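Local coordinates for protein ribokinase, putative (Burkholderia thailandensis, PDB 3B1N) that probably transfers a phosphoryl group from ATP to nucleosides, and binds ADP together with the nucleoside analogue mizoribine, at residues H24-P27 against D28-H31; P172-G176 against A177-R181; D144-Q147 against G148-H152; N192-E195 against A196-C200. One frame throughout, in Å; residues are numbered along the deposited sequence. Where two conformers were deposited one is given.

Contact 1: residues H24-P27 against D28-H31. With ADP (adenosine-5'-diphosphate), chain D.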
# COMPACT_ATOMS: atom_id res chain seq x y z
N HIS B 24 11.44 -8.94 -3.81
CA HIS B 24 10.96 -8.20 -5.03
C HIS B 24 11.59 -6.84 -5.13
O HIS B 24 11.16 -6.04 -5.99
CB HIS B 24 9.46 -8.11 -5.02
CG HIS B 24 8.81 -9.45 -5.06
ND1 HIS B 24 8.59 -10.13 -6.25
CD2 HIS B 24 8.40 -10.28 -4.07
CE1 HIS B 24 8.06 -11.32 -5.98
NE2 HIS B 24 7.94 -11.43 -4.66
N ILE B 25 12.56 -6.54 -4.28
CA ILE B 25 13.28 -5.26 -4.36
C ILE B 25 14.51 -5.42 -5.23
O ILE B 25 15.30 -6.37 -5.08
CB ILE B 25 13.61 -4.63 -2.97
CG1 ILE B 25 14.52 -5.53 -2.15
CG2 ILE B 25 12.30 -4.21 -2.25
CD1 ILE B 25 14.90 -4.83 -0.78
N LEU B 26 14.63 -4.51 -6.21
CA LEU B 26 15.74 -4.51 -7.16
C LEU B 26 16.42 -3.12 -7.08
O LEU B 26 16.12 -2.18 -7.86
CB LEU B 26 15.26 -4.86 -8.57
CG LEU B 26 14.67 -6.25 -8.84
CD1 LEU B 26 14.21 -6.39 -10.26
CD2 LEU B 26 15.73 -7.31 -8.49
N PRO B 27 17.33 -2.94 -6.13
CA PRO B 27 17.88 -1.60 -5.93
C PRO B 27 18.64 -1.05 -7.13
O PRO B 27 18.80 0.17 -7.24
CB PRO B 27 18.84 -1.75 -4.74
CG PRO B 27 18.51 -3.03 -4.10
CD PRO B 27 17.78 -3.90 -5.11
N ASP B 28 19.10 -1.91 -8.05
CA ASP B 28 19.87 -1.38 -9.17
C ASP B 28 19.01 -0.77 -10.28
O ASP B 28 19.52 -0.13 -11.21
CB ASP B 28 20.78 -2.43 -9.81
CG ASP B 28 21.89 -2.93 -8.87
OD1 ASP B 28 22.27 -2.28 -7.86
OD2 ASP B 28 22.41 -4.01 -9.22
N GLN B 29 17.70 -0.98 -10.17
CA GLN B 29 16.79 -0.41 -11.16
C GLN B 29 16.33 0.95 -10.65
O GLN B 29 16.37 1.25 -9.44
CB GLN B 29 15.55 -1.32 -11.33
CG GLN B 29 15.95 -2.77 -11.67
CD GLN B 29 16.75 -2.88 -12.97
OE1 GLN B 29 16.67 -2.02 -13.88
NE2 GLN B 29 17.55 -3.98 -13.07
N VAL B 30 15.81 1.78 -11.55
CA VAL B 30 15.24 3.06 -11.03
C VAL B 30 13.98 2.79 -10.20
O VAL B 30 13.70 3.49 -9.21
CB VAL B 30 14.93 4.00 -12.23
CG1 VAL B 30 14.22 5.27 -11.79
CG2 VAL B 30 16.25 4.38 -12.95
N HIS B 31 13.17 1.85 -10.67
CA HIS B 31 12.00 1.39 -9.90
C HIS B 31 12.51 0.29 -8.98
O HIS B 31 12.95 -0.78 -9.47
CB HIS B 31 10.90 0.86 -10.84
CG HIS B 31 10.46 1.83 -11.89
ND1 HIS B 31 11.15 2.05 -13.07
CD2 HIS B 31 9.41 2.69 -11.90
CE1 HIS B 31 10.54 3.01 -13.77
NE2 HIS B 31 9.49 3.42 -13.06
PB ADP D . 6.02 3.20 -15.66
O1B ADP D . 4.90 4.19 -15.30
O2B ADP D . 6.73 2.66 -14.47
O3B ADP D . 5.51 2.23 -16.68
PA ADP D . 8.23 5.17 -15.81
O1A ADP D . 9.50 4.59 -16.36
O2A ADP D . 8.19 5.52 -14.35
O3A ADP D . 7.07 4.24 -16.32
O5' ADP D . 7.90 6.57 -16.54
C5' ADP D . 7.66 6.59 -17.97
C4' ADP D . 8.31 7.86 -18.57
O4' ADP D . 7.69 9.02 -17.92
C3' ADP D . 9.79 8.07 -18.30
O3' ADP D . 10.54 7.29 -19.24
C2' ADP D . 9.94 9.57 -18.38
O2' ADP D . 9.99 9.93 -19.75
C1' ADP D . 8.61 10.09 -17.80
N9 ADP D . 8.89 10.30 -16.38
C8 ADP D . 8.75 9.39 -15.38
N7 ADP D . 9.14 9.87 -14.17
C5 ADP D . 9.61 11.13 -14.40
C6 ADP D . 10.19 12.21 -13.60
N6 ADP D . 10.43 12.11 -12.28
N1 ADP D . 10.54 13.36 -14.28
C2 ADP D . 10.27 13.52 -15.59
N3 ADP D . 9.75 12.57 -16.36
C4 ADP D . 9.41 11.38 -15.81
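Leu26 and Gln29 close a tight turn in the loop between strands 10-16 and 35-38, with Pro27 and Asp28 at its corners. Gln29 N donates to Leu26 O at 3.0 Å, fairly straight at 162°, but the donor stands well above the carbonyl plane. On one flank of this type I beta turn the two side chains meet through their stems, Leu26 CB against Gln29 CG at 3.8 Å. Gln29 keeps CG beside its own backbone N, hence against Leu26, and bends at the next bond (chi2 -60°). The loop is an arm that leaves the body of its own subunit, and in this pfkB-family dimer it reaches the active site of the second subunit. Leu26 packs on Tyr194 of the second subunit. His31 reaches the nucleotide itself: its ring, set with CG opposite the carbonyl carbon (chi1 -55°), presents NE2 to the ADP held by that subunit, donating to O2A at 2.8 Å. His31 CE1 brings the ring edge to O1A of the same alpha phosphate at 3.2 Å, in the ring plane. His31 ND1 is hydrogen-bonded to Asp193 OD1 of the second subunit, so partners at both nitrogens fix the ring's rotation.

Contact 2: residues P172-G176 against A177-R181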
# COMPACT_ATOMS: atom_id res chain seq x y z
N PRO B 172 6.54 9.51 12.38
CA PRO B 172 6.91 10.62 11.48
C PRO B 172 6.46 12.01 11.96
O PRO B 172 7.05 13.03 11.56
CB PRO B 172 6.21 10.24 10.15
CG PRO B 172 6.22 8.73 10.19
CD PRO B 172 5.82 8.46 11.62
N LEU B 173 5.44 12.05 12.80
CA LEU B 173 4.87 13.30 13.29
C LEU B 173 5.72 13.92 14.43
O LEU B 173 5.56 15.12 14.75
CB LEU B 173 3.44 13.06 13.76
CG LEU B 173 2.47 12.25 12.88
CD1 LEU B 173 1.15 11.92 13.58
CD2 LEU B 173 2.22 12.96 11.57
N PHE B 174 6.59 13.12 15.03
CA PHE B 174 7.43 13.55 16.15
C PHE B 174 8.72 14.19 15.64
O PHE B 174 9.23 13.83 14.58
CB PHE B 174 7.79 12.37 17.06
CG PHE B 174 6.66 11.95 17.98
CD1 PHE B 174 6.63 12.36 19.30
CD2 PHE B 174 5.62 11.17 17.50
CE1 PHE B 174 5.57 12.01 20.14
CE2 PHE B 174 4.59 10.82 18.31
CZ PHE B 174 4.57 11.22 19.65
N ASP B 175 9.24 15.17 16.37
CA ASP B 175 10.67 15.52 16.24
C ASP B 175 11.43 14.98 17.42
O ASP B 175 10.83 14.36 18.32
CB ASP B 175 10.90 17.02 16.09
CG ASP B 175 10.33 17.84 17.24
OD1 ASP B 175 10.25 19.08 17.07
OD2 ASP B 175 9.96 17.27 18.30
N GLY B 176 12.74 15.19 17.42
CA GLY B 176 13.58 14.70 18.50
C GLY B 176 13.19 15.18 19.87
O GLY B 176 13.16 14.39 20.82
N ALA B 177 12.84 16.47 19.99
CA ALA B 177 12.56 17.06 21.28
C ALA B 177 11.27 16.50 21.92
O ALA B 177 11.27 16.11 23.10
CB ALA B 177 12.52 18.59 21.18
N THR B 178 10.20 16.43 21.12
CA THR B 178 8.92 15.89 21.61
C THR B 178 9.03 14.39 21.86
O THR B 178 8.42 13.86 22.80
CB THR B 178 7.73 16.18 20.67
OG1 THR B 178 8.03 15.69 19.36
CG2 THR B 178 7.44 17.69 20.61
N LEU B 179 9.82 13.70 21.05
CA LEU B 179 10.00 12.26 21.27
C LEU B 179 10.79 11.96 22.55
O LEU B 179 10.36 11.12 23.38
CB LEU B 179 10.60 11.61 20.01
CG LEU B 179 10.71 10.08 20.01
CD1 LEU B 179 9.31 9.43 20.26
CD2 LEU B 179 11.30 9.59 18.73
N ARG B 180 11.92 12.63 22.75
CA ARG B 180 12.65 12.52 24.02
C ARG B 180 11.78 12.85 25.23
O ARG B 180 11.78 12.12 26.22
CB ARG B 180 13.89 13.42 24.01
CG ARG B 180 15.05 12.91 23.16
CD ARG B 180 16.32 13.77 23.40
NE ARG B 180 16.12 15.15 22.93
CZ ARG B 180 16.33 15.56 21.69
NH1 ARG B 180 16.09 16.83 21.37
NH2 ARG B 180 16.73 14.71 20.75
N ARG B 181 11.00 13.93 25.15
CA ARG B 181 10.11 14.30 26.26
C ARG B 181 9.10 13.20 26.57
O ARG B 181 8.88 12.84 27.73
CB ARG B 181 9.43 15.64 26.00
CG ARG B 181 8.28 15.99 26.93
CD ARG B 181 8.77 16.23 28.34
NE ARG B 181 7.68 16.81 29.13
CZ ARG B 181 7.76 17.11 30.42
NH1 ARG B 181 8.89 16.91 31.08
NH2 ARG B 181 6.71 17.60 31.03
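Asp175 OD2 caps the start of helix 176-185 by taking two bonds from Thr178. Thr178 N reaches it at 3.0 Å, almost straight at 167° and nearly in line with the C-O bond. Thr178 OG1, in the one of two modelled conformers described here, donates to the same Asp175 OD2 at 2.7 Å from the opposite face of the carboxylate plane. Asp175 makes this possible by tucking CG between its backbone N and carbonyl carbon (chi1 57°), which folds the carboxylate back over the helix end. This is a classical N-cap, and behind it the regular helical bonds begin: Leu179 N to Asp175 O, then Arg180 N to Gly176 O at 2.9 Å. The Arg180 chain bends at chi3 (-65°) and lays its guanidinium flat over the first turn, Gly176 O sitting 3.5 Å from the plane beneath its centre, while Arg180 NH2 bonds to Thr203 O. Further out, Phe174 turns its ring in against the helix. The ring edge faces Leu179 N, and Phe174 CD1 lies 4.1 Å from Leu179 CD1. The edge of the Phe146 ring stands over one face of Phe174, edge-to-face, and Met149 touches the far rim, across the ring from CD1; both belong to helix 146-158. Leu179 leans on Lys202 and Thr203 of helix 193-203.

Contact 3: residues D144-Q147 against G148-H152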
# COMPACT_ATOMS: atom_id res chain seq x y z
N ASP B 144 -2.03 7.84 16.89
CA ASP B 144 -3.24 8.66 17.00
C ASP B 144 -2.94 9.99 16.35
O ASP B 144 -1.84 10.19 15.86
CB ASP B 144 -3.54 8.89 18.51
CG ASP B 144 -5.00 9.06 18.83
OD1 ASP B 144 -5.84 9.38 17.98
OD2 ASP B 144 -5.32 8.83 20.02
N GLY B 145 -3.90 10.88 16.35
CA GLY B 145 -3.59 12.27 16.00
C GLY B 145 -2.45 12.78 16.84
O GLY B 145 -2.33 12.48 18.04
N PHE B 146 -1.53 13.52 16.21
CA PHE B 146 -0.30 13.88 16.87
C PHE B 146 -0.54 14.69 18.14
O PHE B 146 0.00 14.40 19.21
CB PHE B 146 0.64 14.66 15.92
CG PHE B 146 1.92 15.12 16.59
CD1 PHE B 146 2.86 14.20 17.07
CD2 PHE B 146 2.17 16.48 16.77
CE1 PHE B 146 4.07 14.60 17.69
CE2 PHE B 146 3.37 16.91 17.43
CZ PHE B 146 4.31 15.97 17.89
N GLN B 147 -1.40 15.70 18.04
CA GLN B 147 -1.66 16.52 19.22
C GLN B 147 -2.24 15.65 20.35
O GLN B 147 -1.88 15.82 21.53
CB GLN B 147 -2.58 17.71 18.86
CG GLN B 147 -2.93 18.62 20.01
CD GLN B 147 -3.81 19.80 19.60
OE1 GLN B 147 -4.10 20.00 18.43
NE2 GLN B 147 -4.25 20.57 20.60
N GLY B 148 -3.13 14.71 20.01
CA GLY B 148 -3.66 13.78 20.98
C GLY B 148 -2.58 12.95 21.63
O GLY B 148 -2.59 12.81 22.84
N MET B 149 -1.64 12.41 20.84
CA MET B 149 -0.61 11.54 21.39
C MET B 149 0.20 12.31 22.44
O MET B 149 0.45 11.82 23.52
CB MET B 149 0.33 11.04 20.30
CG MET B 149 -0.35 10.14 19.31
SD MET B 149 0.82 9.47 18.12
CE MET B 149 1.87 8.42 19.02
N VAL B 150 0.62 13.51 22.07
CA VAL B 150 1.46 14.30 22.96
C VAL B 150 0.71 14.73 24.22
O VAL B 150 1.20 14.57 25.34
CB VAL B 150 1.99 15.56 22.20
CG1 VAL B 150 2.73 16.48 23.17
CG2 VAL B 150 2.94 15.15 21.06
N GLN B 151 -0.53 15.20 24.04
CA GLN B 151 -1.41 15.60 25.12
C GLN B 151 -1.66 14.46 26.10
O GLN B 151 -1.65 14.62 27.30
CB GLN B 151 -2.75 16.03 24.52
CG GLN B 151 -3.69 16.69 25.47
CD GLN B 151 -5.01 16.97 24.78
OE1 GLN B 151 -5.19 18.02 24.15
NE2 GLN B 151 -5.90 15.99 24.81
N HIS B 152 -1.95 13.28 25.56
CA HIS B 152 -2.25 12.15 26.45
C HIS B 152 -1.05 11.80 27.31
O HIS B 152 -1.19 11.46 28.50
CB HIS B 152 -2.69 10.90 25.64
CG HIS B 152 -3.97 11.07 24.91
ND1 HIS B 152 -4.98 11.93 25.29
CD2 HIS B 152 -4.43 10.41 23.81
CE1 HIS B 152 -5.98 11.84 24.43
NE2 HIS B 152 -5.67 10.92 23.52
O HOH W 1 -7.21 9.12 21.83
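Asp144 and Gly145 with Met149, and Phe146 with Val150, meet round the first turns of helix 146-158, a local contact that starts the helix just after strand 138-141. Gly145 is the N-cap residue: its O accepts from Met149 N at 2.9 Å, and Val150 N to Phe146 O and Gln151 N to Gln147 O carry the helix on. On the flank turned to Leu173 and Phe174, Phe146 holds CG opposite its backbone N (chi1 177°), which brings the ring alongside the next turn. Val150 CG2 then sits over one ring face, 3.9 Å from the centroid of Phe146 and displaced toward the CE1 and CZ rim, a CH-pi contact. Met149 runs back toward the preceding loop: its CG lies 3.5 Å from Asp144 CB, and SD rests beside the Asp144 backbone. The Asp144 carboxylate looks along the helix toward His152, crossing that side chain at about a right angle. Asp144 OD2 and His152 NE2 stand 4.1 Å apart, and a water joins them, donating to Asp144 OD2 at 2.6 Å and lying 2.9 Å from His152 NE2. The other oxygen, OD1, receives a weak bond from Gly145 N and another weak one from Ser125 OG. Gly148 O lies over one face of the His152 ring. Asp144 also touches the bound mizoribine, so this helix start borders the nucleoside pocket, in a beta-alpha-beta unit running from strand 138-141 to strand 163-165, as expected of the Rossmann-like ribokinase fold.

Contact 4: residues N192-E195 against A196-C200. With ADP (adenosine-5'-diphosphate), chain G.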
# COMPACT_ATOMS: atom_id res chain seq x y z
N ASN B 192 8.06 -2.07 17.73
CA ASN B 192 8.74 -3.13 17.00
C ASN B 192 10.17 -2.72 16.67
O ASN B 192 10.57 -1.60 16.96
CB ASN B 192 7.98 -3.66 15.78
CG ASN B 192 7.97 -2.71 14.61
OD1 ASN B 192 8.89 -1.97 14.35
ND2 ASN B 192 6.88 -2.79 13.85
N ASP B 193 10.97 -3.65 16.15
CA ASP B 193 12.38 -3.31 16.01
C ASP B 193 12.68 -2.21 14.99
O ASP B 193 13.63 -1.44 15.14
CB ASP B 193 13.25 -4.53 15.81
CG ASP B 193 13.12 -5.12 14.46
OD1 ASP B 193 11.99 -5.41 14.01
OD2 ASP B 193 14.20 -5.33 13.88
N TYR B 194 11.86 -2.15 13.95
CA TYR B 194 12.00 -1.11 12.93
C TYR B 194 11.76 0.24 13.61
O TYR B 194 12.53 1.20 13.45
CB TYR B 194 11.01 -1.37 11.78
CG TYR B 194 10.99 -0.29 10.70
CD1 TYR B 194 10.23 0.84 10.86
CD2 TYR B 194 11.76 -0.44 9.55
CE1 TYR B 194 10.20 1.85 9.86
CE2 TYR B 194 11.73 0.54 8.57
CZ TYR B 194 10.96 1.65 8.73
OH TYR B 194 10.98 2.62 7.74
N GLU B 195 10.66 0.33 14.36
CA GLU B 195 10.35 1.56 15.06
C GLU B 195 11.42 1.90 16.10
O GLU B 195 11.74 3.08 16.30
CB GLU B 195 8.97 1.41 15.73
CG GLU B 195 7.81 1.16 14.75
CD GLU B 195 6.52 0.56 15.44
OE1 GLU B 195 6.48 0.06 16.64
OE2 GLU B 195 5.48 0.64 14.73
N ALA B 196 11.94 0.87 16.78
CA ALA B 196 12.97 1.10 17.80
C ALA B 196 14.18 1.80 17.15
O ALA B 196 14.72 2.77 17.70
CB ALA B 196 13.42 -0.21 18.40
N LYS B 197 14.57 1.33 15.95
CA LYS B 197 15.67 1.98 15.22
C LYS B 197 15.36 3.46 14.92
O LYS B 197 16.21 4.35 15.13
CB LYS B 197 16.04 1.20 13.96
CG LYS B 197 17.15 1.86 13.12
CD LYS B 197 18.47 1.87 13.93
CE LYS B 197 19.62 2.52 13.12
NZ LYS B 197 20.88 1.95 13.63
N LEU B 198 14.14 3.74 14.48
CA LEU B 198 13.74 5.10 14.19
C LEU B 198 13.71 5.94 15.45
O LEU B 198 14.05 7.14 15.40
CB LEU B 198 12.37 5.11 13.49
CG LEU B 198 12.29 5.11 11.96
CD1 LEU B 198 13.21 4.11 11.33
CD2 LEU B 198 10.87 4.87 11.57
N VAL B 199 13.33 5.35 16.59
CA VAL B 199 13.32 6.12 17.85
C VAL B 199 14.75 6.53 18.26
O VAL B 199 14.99 7.70 18.65
CB VAL B 199 12.65 5.33 18.99
CG1 VAL B 199 12.86 6.06 20.36
CG2 VAL B 199 11.11 5.21 18.71
N CYS B 200 15.67 5.56 18.19
CA CYS B 200 17.10 5.83 18.50
C CYS B 200 17.61 6.91 17.56
O CYS B 200 18.22 7.89 18.01
CB CYS B 200 17.88 4.57 18.28
SG CYS B 200 17.64 3.34 19.55
PB ADP G . 3.96 -5.15 14.79
O1B ADP G . 4.92 -4.74 13.69
O2B ADP G . 3.86 -4.05 15.81
O3B ADP G . 2.61 -5.69 14.47
PA ADP G . 5.56 -7.63 15.29
O1A ADP G . 5.51 -7.98 13.79
O2A ADP G . 6.89 -7.43 15.96
O3A ADP G . 4.76 -6.32 15.65
O5' ADP G . 4.72 -8.80 15.91
C5' ADP G . 4.40 -8.67 17.30
C4' ADP G . 4.39 -10.01 18.03
O4' ADP G . 3.40 -10.87 17.43
C3' ADP G . 5.72 -10.78 17.95
O3' ADP G . 6.66 -10.32 18.93
C2' ADP G . 5.23 -12.20 18.08
O2' ADP G . 5.04 -12.53 19.47
C1' ADP G . 3.89 -12.21 17.40
N9 ADP G . 4.07 -12.58 15.96
C8 ADP G . 4.28 -11.77 14.88
N7 ADP G . 4.45 -12.53 13.75
C5 ADP G . 4.44 -13.80 14.14
C6 ADP G . 4.61 -15.09 13.47
N6 ADP G . 4.83 -15.08 12.12
N1 ADP G . 4.53 -16.19 14.19
C2 ADP G . 4.31 -16.18 15.52
N3 ADP G . 4.12 -15.03 16.19
C4 ADP G . 4.20 -13.85 15.58
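The capping box at the head of helix 193-203 belongs to the ADP pocket, and it is here that Asn192 and Ala196 join strand end to helix through a bond of 2.8 Å from Ala196 N to Asn192 O. With chi1 at 73° the Asn192 amide swings in above the first turn, OD1 toward the helix N-H groups. Glu195 N donates to Asn192 OD1 at 2.9 Å, nearly straight and almost in line with the C=O. In return Asn192 N donates to Glu195 OE1 at 2.9 Å, coming from above the carboxylate plane. With OD1 so held, the amide cannot readily flip, and ND2 is left pointing away from the helix, to donate to O1B of the ADP beta phosphate at 2.8 Å. Thr220, Gly222 and Gly252 supply further bonds to this ADP. The sequence from Asn192 to Glu195 fits the NXXE motif of ribokinase-family enzymes, which in relatives is linked to magnesium and phosphate binding. Further along, Lys197 N to Asp193 O, Leu198 N to Tyr194 O and Val199 N to Glu195 O continue the helix. Tyr194 sends its ring down the flank, and Leu198 meets it with both methyls: CD2 lies 3.5 Å from Tyr194 CE1, and CD1 sits 4.0 Å above the ring plane, toward the rim. Tyr194 OH bonds to His24 O of the second subunit, while Leu198 packs on Leu26 of the second subunit.

Overall arrangement
The chain first makes contact 1, a turn in the arm between strands 10-16 and 35-38, about 24 Å or more, centre to centre, from the others. Contacts 3, 2 and 4 then follow in series, none nested or crossed, at the starts of helices 146-158, 176-185 and 193-203 that succeed strands 138-141, 163-165 and 188-192 of the large sheet. Contact 2 lies between its neighbours and touches both: Leu173 O meets Phe146 CE1 of contact 3 at 3.3 Å, and Leu179 packs on Val199 of contact 4. In the dimer, contact 1 reaches residues of contact 4 on the second subunit, so the arm of each subunit ties to the ADP site of its partner.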